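Local structure of rhusiopathiae surface protein B (3V10) at residues G70-V75 with L87-F92; E29-F34 with T112-L117; F45-F50 with D104-E109. The protein probably binds collagen as a cell-wall-attached adhesin of Erysipelothrix rhusiopathiae, this chain being its collagen-binding region. All coordinates share one frame; numbering follows the deposited sequence.

Contact 1. Residues G70-V75 with L87-F92; sequences GSKMPV and LGELTF
Ser-71 to Val-75 runs antiparallel to Leu-87 to Phe-92, the axes 4.4 Å apart at 158°, with a beta bulge at each end of the ladder. The central pair, Met-73 and Leu-90, is regular: Leu-90 N reaches Met-73 O at 2.8 Å in an almost straight bond lying in the carbonyl plane, and Met-73 N returns one to Leu-90 O. At one end Leu-87 and Gly-88 both face Val-75 in a classic bulge, where Val-75 O accepts from both Gly-88 N (3.1 Å) and Leu-87 N (3.0 Å). At the other, Gly-70 and Ser-71 oppose Phe-92 in a G1 bulge: Gly-70 N bonds to Phe-92 O, whereas the bond from Ser-71 N to the same oxygen is weak.

Met-73, Val-75, Leu-90 and Phe-92 share one face. Met-73 stretches out with CG anti to N (chi1 178°) and turns at its last torsion, so that CE lies 3.6 Å from Leu-90 CD1. Its CB meets the Phe-92 ring in plane, at the CE2 edge (3.7 Å), while Val-75 CG2 packs on Leu-90 CG at 3.9 Å. On the other face, the bend of Lys-72 at chi2 (72°) turns its chain alongside Thr-91, with CG 3.7 Å from Thr-91 OG1.

This hairpin is extended by strand 96-101 beyond 87-92 and by the parallel strand 311-315 beside 71-77. Ile-97 and Phe-99 meet Leu-90, and Ala-312 touches both Val-75 and Leu-90; a C-terminal strand inserted here is consistent with the latch of the Collagen Hug model.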
loop_
_atom_site.group_PDB
_atom_site.type_symbol
_atom_site.label_atom_id
_atom_site.label_comp_id
_atom_site.label_asym_id
_atom_site.label_seq_id
_atom_site.Cartn_x
_atom_site.Cartn_y
_atom_site.Cartn_z
ATOM N N GLY A 70 18.345 0.941 -1.234
ATOM C CA GLY A 70 19.333 0.948 -0.170
ATOM C C GLY A 70 18.776 0.908 1.246
ATOM O O GLY A 70 19.540 0.972 2.202
ATOM N N SER A 71 17.460 0.796 1.395
ATOM C CA SER A 71 16.862 0.746 2.728
ATOM C C SER A 71 17.234 -0.566 3.413
ATOM O O SER A 71 17.340 -1.600 2.760
ATOM C CB SER A 71 15.338 0.873 2.629
ATOM O OG SER A 71 14.971 2.140 2.116
ATOM N N LYS A 72 17.438 -0.518 4.727
ATOM C CA LYS A 72 17.808 -1.712 5.487
ATOM C C LYS A 72 16.825 -2.022 6.611
ATOM O O LYS A 72 16.248 -1.118 7.219
ATOM C CB LYS A 72 19.204 -1.548 6.098
ATOM C CG LYS A 72 20.368 -1.880 5.179
ATOM C CD LYS A 72 20.560 -0.842 4.099
ATOM C CE LYS A 72 21.921 -1.008 3.440
ATOM N NZ LYS A 72 22.145 0.012 2.391
ATOM N N MET A 73 16.653 -3.309 6.891
ATOM C CA MET A 73 15.762 -3.761 7.955
ATOM C C MET A 73 16.432 -4.936 8.661
ATOM O O MET A 73 16.899 -5.872 8.018
ATOM C CB MET A 73 14.409 -4.205 7.376
ATOM C CG MET A 73 13.428 -4.746 8.414
ATOM S SD MET A 73 11.814 -5.287 7.773
ATOM C CE MET A 73 12.090 -7.019 7.585
ATOM N N PRO A 74 16.512 -4.893 9.996
ATOM C CA PRO A 74 17.147 -6.014 10.687
ATOM C C PRO A 74 16.220 -7.217 10.753
ATOM O O PRO A 74 14.997 -7.073 10.711
ATOM C CB PRO A 74 17.435 -5.442 12.073
ATOM C CG PRO A 74 16.267 -4.517 12.284
ATOM C CD PRO A 74 16.147 -3.821 10.942
ATOM N N VAL A 75 16.802 -8.410 10.822
ATOM C CA VAL A 75 16.005 -9.620 10.949
ATOM C C VAL A 75 16.447 -10.201 12.283
ATOM O O VAL A 75 17.593 -10.619 12.444
ATOM C CB VAL A 75 16.282 -10.616 9.818
ATOM C CG1 VAL A 75 15.345 -11.800 9.944
ATOM C CG2 VAL A 75 16.080 -9.942 8.473
ATOM N N LEU A 87 20.180 -11.577 13.602
ATOM C CA LEU A 87 20.748 -12.681 12.840
ATOM C C LEU A 87 20.863 -12.392 11.357
ATOM O O LEU A 87 21.630 -13.041 10.657
ATOM C CB LEU A 87 19.904 -13.943 13.036
ATOM C CG LEU A 87 20.266 -14.838 14.220
ATOM C CD1 LEU A 87 21.488 -15.652 13.909
ATOM C CD2 LEU A 87 20.498 -13.986 15.424
ATOM N N GLY A 88 20.097 -11.424 10.874
ATOM C CA GLY A 88 20.160 -11.116 9.462
ATOM C C GLY A 88 19.840 -9.675 9.171
ATOM O O GLY A 88 19.451 -8.911 10.057
ATOM N N GLU A 89 20.007 -9.306 7.912
ATOM C CA GLU A 89 19.741 -7.951 7.475
ATOM C C GLU A 89 19.170 -7.984 6.067
ATOM O O GLU A 89 19.719 -8.641 5.183
ATOM C CB GLU A 89 21.046 -7.155 7.501
ATOM C CG GLU A 89 20.943 -5.713 7.074
ATOM C CD GLU A 89 22.259 -4.990 7.269
ATOM O OE1 GLU A 89 22.734 -4.933 8.420
ATOM O OE2 GLU A 89 22.821 -4.487 6.275
ATOM N N LEU A 90 18.057 -7.283 5.869
ATOM C CA LEU A 90 17.427 -7.210 4.559
ATOM C C LEU A 90 17.679 -5.845 3.948
ATOM O O LEU A 90 17.464 -4.817 4.596
ATOM C CB LEU A 90 15.914 -7.416 4.658
ATOM C CG LEU A 90 15.366 -8.836 4.762
ATOM C CD1 LEU A 90 13.872 -8.766 5.029
ATOM C CD2 LEU A 90 15.648 -9.598 3.471
ATOM N N THR A 91 18.135 -5.839 2.704
ATOM C CA THR A 91 18.378 -4.590 1.998
ATOM C C THR A 91 17.428 -4.550 0.810
ATOM O O THR A 91 17.411 -5.454 -0.025
ATOM C CB THR A 91 19.832 -4.483 1.504
ATOM O OG1 THR A 91 20.720 -4.478 2.631
ATOM C CG2 THR A 91 20.021 -3.188 0.710
ATOM N N PHE A 92 16.622 -3.495 0.745
ATOM C CA PHE A 92 15.646 -3.344 -0.329
ATOM C C PHE A 92 16.226 -2.461 -1.428
ATOM O O PHE A 92 16.493 -1.278 -1.210
ATOM C CB PHE A 92 14.360 -2.735 0.244
ATOM C CG PHE A 92 13.773 -3.534 1.374
ATOM C CD1 PHE A 92 12.845 -4.542 1.129
ATOM C CD2 PHE A 92 14.198 -3.324 2.679
ATOM C CE1 PHE A 92 12.356 -5.330 2.174
ATOM C CE2 PHE A 92 13.714 -4.105 3.724
ATOM C CZ PHE A 92 12.791 -5.112 3.470
#

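Contact 2. Residues E29-F34 with T112-L117; sequences EFNLAF and TGTINL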
loop_
_atom_site.group_PDB
_atom_site.type_symbol
_atom_site.label_atom_id
_atom_site.label_comp_id
_atom_site.label_asym_id
_atom_site.label_seq_id
_atom_site.Cartn_x
_atom_site.Cartn_y
_atom_site.Cartn_z
ATOM N N GLU A 29 1.871 -9.444 -2.055
ATOM C CA GLU A 29 2.664 -10.107 -1.028
ATOM C C GLU A 29 3.365 -11.395 -1.418
ATOM O O GLU A 29 2.810 -12.247 -2.116
ATOM C CB GLU A 29 1.789 -10.404 0.189
ATOM C CG GLU A 29 1.098 -9.207 0.783
ATOM C CD GLU A 29 -0.032 -9.619 1.699
ATOM O OE1 GLU A 29 0.200 -10.487 2.570
ATOM O OE2 GLU A 29 -1.148 -9.082 1.546
ATOM N N PHE A 30 4.592 -11.530 -0.932
ATOM C CA PHE A 30 5.394 -12.713 -1.180
ATOM C C PHE A 30 5.784 -13.289 0.169
ATOM O O PHE A 30 6.282 -12.575 1.037
ATOM C CB PHE A 30 6.652 -12.351 -1.974
ATOM C CG PHE A 30 6.377 -11.978 -3.396
ATOM C CD1 PHE A 30 6.309 -12.956 -4.382
ATOM C CD2 PHE A 30 6.147 -10.654 -3.747
ATOM C CE1 PHE A 30 6.017 -12.622 -5.699
ATOM C CE2 PHE A 30 5.851 -10.305 -5.065
ATOM C CZ PHE A 30 5.786 -11.293 -6.043
ATOM N N ASN A 31 5.520 -14.576 0.355
ATOM C CA ASN A 31 5.871 -15.250 1.595
ATOM C C ASN A 31 6.932 -16.289 1.272
ATOM O O ASN A 31 6.774 -17.081 0.343
ATOM C CB ASN A 31 4.649 -15.932 2.203
ATOM C CG ASN A 31 5.009 -16.807 3.380
ATOM O OD1 ASN A 31 5.317 -16.315 4.467
ATOM N ND2 ASN A 31 4.991 -18.117 3.166
ATOM N N LEU A 32 8.010 -16.285 2.044
ATOM C CA LEU A 32 9.109 -17.209 1.821
ATOM C C LEU A 32 9.641 -17.774 3.134
ATOM O O LEU A 32 9.771 -17.060 4.128
ATOM C CB LEU A 32 10.230 -16.478 1.067
ATOM C CG LEU A 32 11.493 -17.233 0.664
ATOM C CD1 LEU A 32 11.171 -18.232 -0.442
ATOM C CD2 LEU A 32 12.543 -16.231 0.192
ATOM N N ALA A 33 9.942 -19.066 3.135
ATOM C CA ALA A 33 10.476 -19.723 4.314
ATOM C C ALA A 33 11.741 -20.463 3.914
ATOM O O ALA A 33 11.841 -20.967 2.798
ATOM C CB ALA A 33 9.451 -20.702 4.883
ATOM N N PHE A 34 12.709 -20.516 4.818
ATOM C CA PHE A 34 13.950 -21.226 4.547
ATOM C C PHE A 34 14.520 -21.851 5.812
ATOM O O PHE A 34 14.048 -21.588 6.922
ATOM C CB PHE A 34 14.974 -20.284 3.888
ATOM C CG PHE A 34 15.394 -19.130 4.750
ATOM C CD1 PHE A 34 16.500 -19.237 5.585
ATOM C CD2 PHE A 34 14.682 -17.933 4.727
ATOM C CE1 PHE A 34 16.893 -18.169 6.383
ATOM C CE2 PHE A 34 15.065 -16.860 5.523
ATOM C CZ PHE A 34 16.175 -16.979 6.352
ATOM N N THR A 112 16.196 -21.475 10.976
ATOM C CA THR A 112 15.017 -21.441 10.121
ATOM C C THR A 112 14.593 -19.981 10.079
ATOM O O THR A 112 15.025 -19.182 10.910
ATOM C CB THR A 112 13.847 -22.256 10.700
ATOM O OG1 THR A 112 13.486 -21.727 11.982
ATOM C CG2 THR A 112 14.232 -23.728 10.844
ATOM N N GLY A 113 13.761 -19.626 9.111
ATOM C CA GLY A 113 13.305 -18.250 9.025
ATOM C C GLY A 113 12.217 -18.050 7.993
ATOM O O GLY A 113 11.978 -18.905 7.139
ATOM N N THR A 114 11.563 -16.899 8.086
ATOM C CA THR A 114 10.473 -16.554 7.198
ATOM C C THR A 114 10.606 -15.097 6.772
ATOM O O THR A 114 11.084 -14.255 7.530
ATOM C CB THR A 114 9.119 -16.738 7.915
ATOM O OG1 THR A 114 9.136 -17.962 8.668
ATOM C CG2 THR A 114 7.984 -16.803 6.905
ATOM N N ILE A 115 10.193 -14.810 5.547
ATOM C CA ILE A 115 10.242 -13.451 5.034
ATOM C C ILE A 115 8.910 -13.156 4.379
ATOM O O ILE A 115 8.443 -13.924 3.540
ATOM C CB ILE A 115 11.343 -13.273 3.971
ATOM C CG1 ILE A 115 12.721 -13.491 4.598
ATOM C CG2 ILE A 115 11.235 -11.878 3.348
ATOM C CD1 ILE A 115 13.863 -13.387 3.606
ATOM N N ASN A 116 8.287 -12.056 4.781
ATOM C CA ASN A 116 7.017 -11.647 4.205
ATOM C C ASN A 116 7.297 -10.321 3.514
ATOM O O ASN A 116 7.321 -9.266 4.145
ATOM C CB ASN A 116 5.965 -11.505 5.302
ATOM C CG ASN A 116 5.600 -12.842 5.920
ATOM O OD1 ASN A 116 4.779 -13.584 5.378
ATOM N ND2 ASN A 116 6.227 -13.168 7.046
ATOM N N LEU A 117 7.536 -10.403 2.211
ATOM C CA LEU A 117 7.876 -9.243 1.396
ATOM C C LEU A 117 6.664 -8.564 0.776
ATOM O O LEU A 117 5.776 -9.221 0.249
ATOM C CB LEU A 117 8.843 -9.677 0.287
ATOM C CG LEU A 117 9.256 -8.676 -0.794
ATOM C CD1 LEU A 117 10.088 -7.554 -0.193
ATOM C CD2 LEU A 117 10.065 -9.411 -1.857
#
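Phe-30, Leu-32 and Phe-34 each exchange a pair of backbone hydrogen bonds with Leu-117, Ile-115 and Gly-113 respectively, an unbroken antiparallel ladder whose shortest rung is Ile-115 N to Leu-32 O, 2.7 Å. Between these pairs, CA-H...O contacts fill in, among them Thr-114 CA to Leu-32 O at 3.2 Å and Ala-33 CA to Gly-113 O at 3.3 Å.

Aromatic contact centres on Phe-34. With CG held between its own N and carbonyl carbon (chi1 63°), the ring folds back over Gly-113, whose CA makes a CH-pi contact 4.3 Å from the centroid and 17° off the normal. Such a ladder joins two strands of the Ig-like (DEv-IgG) domain, and its buried face looks into the domain core: Phe-34 also meets Phe-51 and Phe-99 edge-to-face.

Apolar packing lines that same face. Ile-115 CD1 approaches Phe-34 CE2 obliquely at 4.1 Å, and Phe-30 CB lies 4.1 Å from Leu-117 CB. Farther in, Ile-115 rests on Phe-99 and Leu-117 on Ile-97.

Mostly polar groups occupy the opposite face, where Asn-31, Thr-114 and Asn-116 project with Ala-33 among them; there Asn-116 ND2 gives a hydrogen bond to Asp-311 OD1.

Contact 3. Residues F45-F50 with D104-E109; sequences FKPGDF and DVLQLE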
loop_
_atom_site.group_PDB
_atom_site.type_symbol
_atom_site.label_atom_id
_atom_site.label_comp_id
_atom_site.label_asym_id
_atom_site.label_seq_id
_atom_site.Cartn_x
_atom_site.Cartn_y
_atom_site.Cartn_z
ATOM N N PHE A 45 25.087 -21.742 8.261
ATOM C CA PHE A 45 25.110 -20.370 7.765
ATOM C C PHE A 45 26.179 -19.591 8.505
ATOM O O PHE A 45 26.311 -19.700 9.726
ATOM C CB PHE A 45 23.737 -19.719 7.932
ATOM C CG PHE A 45 22.674 -20.327 7.055
ATOM C CD1 PHE A 45 22.862 -20.415 5.676
ATOM C CD2 PHE A 45 21.483 -20.794 7.599
ATOM C CE1 PHE A 45 21.872 -20.961 4.854
ATOM C CE2 PHE A 45 20.490 -21.339 6.784
ATOM C CZ PHE A 45 20.685 -21.422 5.410
ATOM N N LYS A 46 26.953 -18.825 7.741
ATOM C CA LYS A 46 28.048 -18.024 8.274
ATOM C C LYS A 46 27.786 -16.546 8.026
ATOM O O LYS A 46 27.139 -16.178 7.043
ATOM C CB LYS A 46 29.354 -18.390 7.570
ATOM C CG LYS A 46 29.679 -19.873 7.538
ATOM C CD LYS A 46 30.028 -20.396 8.913
ATOM C CE LYS A 46 30.471 -21.848 8.830
ATOM N NZ LYS A 46 30.936 -22.372 10.138
ATOM N N PRO A 47 28.301 -15.676 8.908
ATOM C CA PRO A 47 28.094 -14.238 8.721
ATOM C C PRO A 47 28.557 -13.865 7.315
ATOM O O PRO A 47 29.667 -14.210 6.914
ATOM C CB PRO A 47 28.979 -13.621 9.798
ATOM C CG PRO A 47 28.955 -14.649 10.880
ATOM C CD PRO A 47 29.097 -15.942 10.117
ATOM N N GLY A 48 27.707 -13.173 6.563
ATOM C CA GLY A 48 28.080 -12.789 5.216
ATOM C C GLY A 48 27.406 -13.625 4.140
ATOM O O GLY A 48 27.270 -13.171 3.003
ATOM N N ASP A 49 27.001 -14.851 4.475
ATOM C CA ASP A 49 26.316 -15.686 3.493
ATOM C C ASP A 49 25.035 -14.930 3.170
ATOM O O ASP A 49 24.541 -14.162 3.997
ATOM C CB ASP A 49 25.986 -17.074 4.059
ATOM C CG ASP A 49 27.221 -17.934 4.279
ATOM O OD1 ASP A 49 28.307 -17.597 3.748
ATOM O OD2 ASP A 49 27.099 -18.965 4.976
ATOM N N PHE A 50 24.490 -15.153 1.983
ATOM C CA PHE A 50 23.305 -14.420 1.553
ATOM C C PHE A 50 22.515 -15.117 0.454
ATOM O O PHE A 50 22.893 -16.174 -0.038
ATOM C CB PHE A 50 23.754 -13.078 0.984
ATOM C CG PHE A 50 24.659 -13.218 -0.215
ATOM C CD1 PHE A 50 26.006 -13.532 -0.054
ATOM C CD2 PHE A 50 24.149 -13.104 -1.508
ATOM C CE1 PHE A 50 26.833 -13.734 -1.162
ATOM C CE2 PHE A 50 24.967 -13.306 -2.621
ATOM C CZ PHE A 50 26.313 -13.622 -2.447
ATOM N N ASP A 104 25.936 -12.878 14.666
ATOM C CA ASP A 104 25.329 -13.796 15.614
ATOM C C ASP A 104 24.660 -15.050 15.075
ATOM O O ASP A 104 24.071 -15.810 15.841
ATOM C CB ASP A 104 24.357 -13.042 16.513
ATOM C CG ASP A 104 25.071 -12.117 17.482
ATOM O OD1 ASP A 104 25.814 -12.626 18.348
ATOM O OD2 ASP A 104 24.895 -10.885 17.375
ATOM N N VAL A 105 24.745 -15.284 13.770
ATOM C CA VAL A 105 24.148 -16.496 13.232
ATOM C C VAL A 105 24.999 -17.662 13.720
ATOM O O VAL A 105 24.569 -18.814 13.717
ATOM C CB VAL A 105 24.103 -16.479 11.689
ATOM C CG1 VAL A 105 25.504 -16.562 11.123
ATOM C CG2 VAL A 105 23.234 -17.627 11.184
ATOM N N LEU A 106 26.204 -17.342 14.177
ATOM C CA LEU A 106 27.140 -18.347 14.671
ATOM C C LEU A 106 26.748 -18.891 16.046
ATOM O O LEU A 106 27.427 -19.756 16.600
ATOM C CB LEU A 106 28.548 -17.750 14.739
ATOM C CG LEU A 106 29.148 -17.295 13.407
ATOM C CD1 LEU A 106 30.525 -16.658 13.619
ATOM C CD2 LEU A 106 29.253 -18.501 12.488
ATOM N N GLN A 107 25.644 -18.382 16.583
ATOM C CA GLN A 107 25.139 -18.789 17.892
ATOM C C GLN A 107 24.316 -20.074 17.848
ATOM O O GLN A 107 24.534 -21.016 18.617
ATOM C CB GLN A 107 24.250 -17.675 18.461
ATOM C CG GLN A 107 24.875 -16.280 18.517
ATOM C CD GLN A 107 25.667 -16.031 19.795
ATOM O OE1 GLN A 107 26.786 -16.531 19.965
ATOM N NE2 GLN A 107 25.077 -15.259 20.710
ATOM N N LEU A 108 23.359 -20.074 16.930
ATOM C CA LEU A 108 22.420 -21.168 16.766
ATOM C C LEU A 108 22.873 -22.435 16.040
ATOM O O LEU A 108 23.741 -22.413 15.161
ATOM C CB LEU A 108 21.151 -20.620 16.112
ATOM C CG LEU A 108 20.685 -19.270 16.672
ATOM C CD1 LEU A 108 19.405 -18.863 15.962
ATOM C CD2 LEU A 108 20.457 -19.360 18.177
ATOM N N GLU A 109 22.249 -23.539 16.438
ATOM C CA GLU A 109 22.504 -24.860 15.894
ATOM C C GLU A 109 21.634 -25.069 14.670
ATOM O O GLU A 109 22.147 -25.338 13.595
ATOM C CB GLU A 109 22.186 -25.931 16.940
ATOM C CG GLU A 109 23.194 -26.007 18.087
ATOM C CD GLU A 109 22.865 -27.106 19.087
ATOM O OE1 GLU A 109 21.826 -27.003 19.778
ATOM O OE2 GLU A 109 23.648 -28.077 19.181
#
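A type II beta turn, Lys-46 to Asp-49, leans its Pro-47 corner and the preceding Phe-45 on a 3-10 turn that presents Val-105 and Leu-106, so that two loops of the Ig-like domain meet through apolar groups. The turn is closed by Asp-49 N to Lys-46 O, with Gly-48 at a positive phi (104°), as this turn type favours at its third position. Asp-49 adds a second bond to the turn: its OD2 takes the Lys-46 N-H at 2.8 Å, the nitrogen lying well above the carboxylate plane. Thus both N-H and C=O of Lys-46 are bonded to one residue.

Across the interface Val-105 divides its two methyls. CG1, set between its own N and carbonyl carbon (chi1 68°), lies 3.5 Å from Phe-45 O and 3.8 Å from Pro-47 CD; CG2 turns to Phe-45 CB at 3.9 Å. Leu-106 crosses the proline ring at about a right angle. Its CD2 is pressed tightly on Pro-47 CD, 3.5 Å away, and its CD1 reaches Pro-47 CG at 3.7 Å. The alkyl chain of Lys-46 adds a looser touch, CD to Leu-106 CD2 at 4.1 Å.

Around this patch, the Phe-45 ring leads away from Val-105 to stack on Phe-101 and meet Tyr-4 edge-to-face, while Asp-49 OD1 bonds Lys-2 N near the chain start. Val-105 also adjoins Leu-87 of strand 85-93, though the model is overly close there and the detail is doubtful. The two loops lead on, respectively, into strands 50-54 and 112-123.

In the fold
Contacts 1 and 2 are ladders of one mixed sheet, their centres about 13 Å apart, and they share its buried interior: Leu-90 and Phe-92 of contact 1 pack on Ile-115 and Leu-117 of contact 2. Strand 311-315 lies beside a strand of each. Both combine backbone hydrogen bonds with apolar cores, but bulges distort the first and the second is regular. The centre of contact 3 lies about 33 Å from the centre of the chain, those of contacts 1 and 2 about 20 and 19 Å; it joins loops through side-chain packing, more at the surface. It adjoins contact 1 at Val-105 and Leu-87, and its 104-109 loop leads into the 112-117 strand of contact 2.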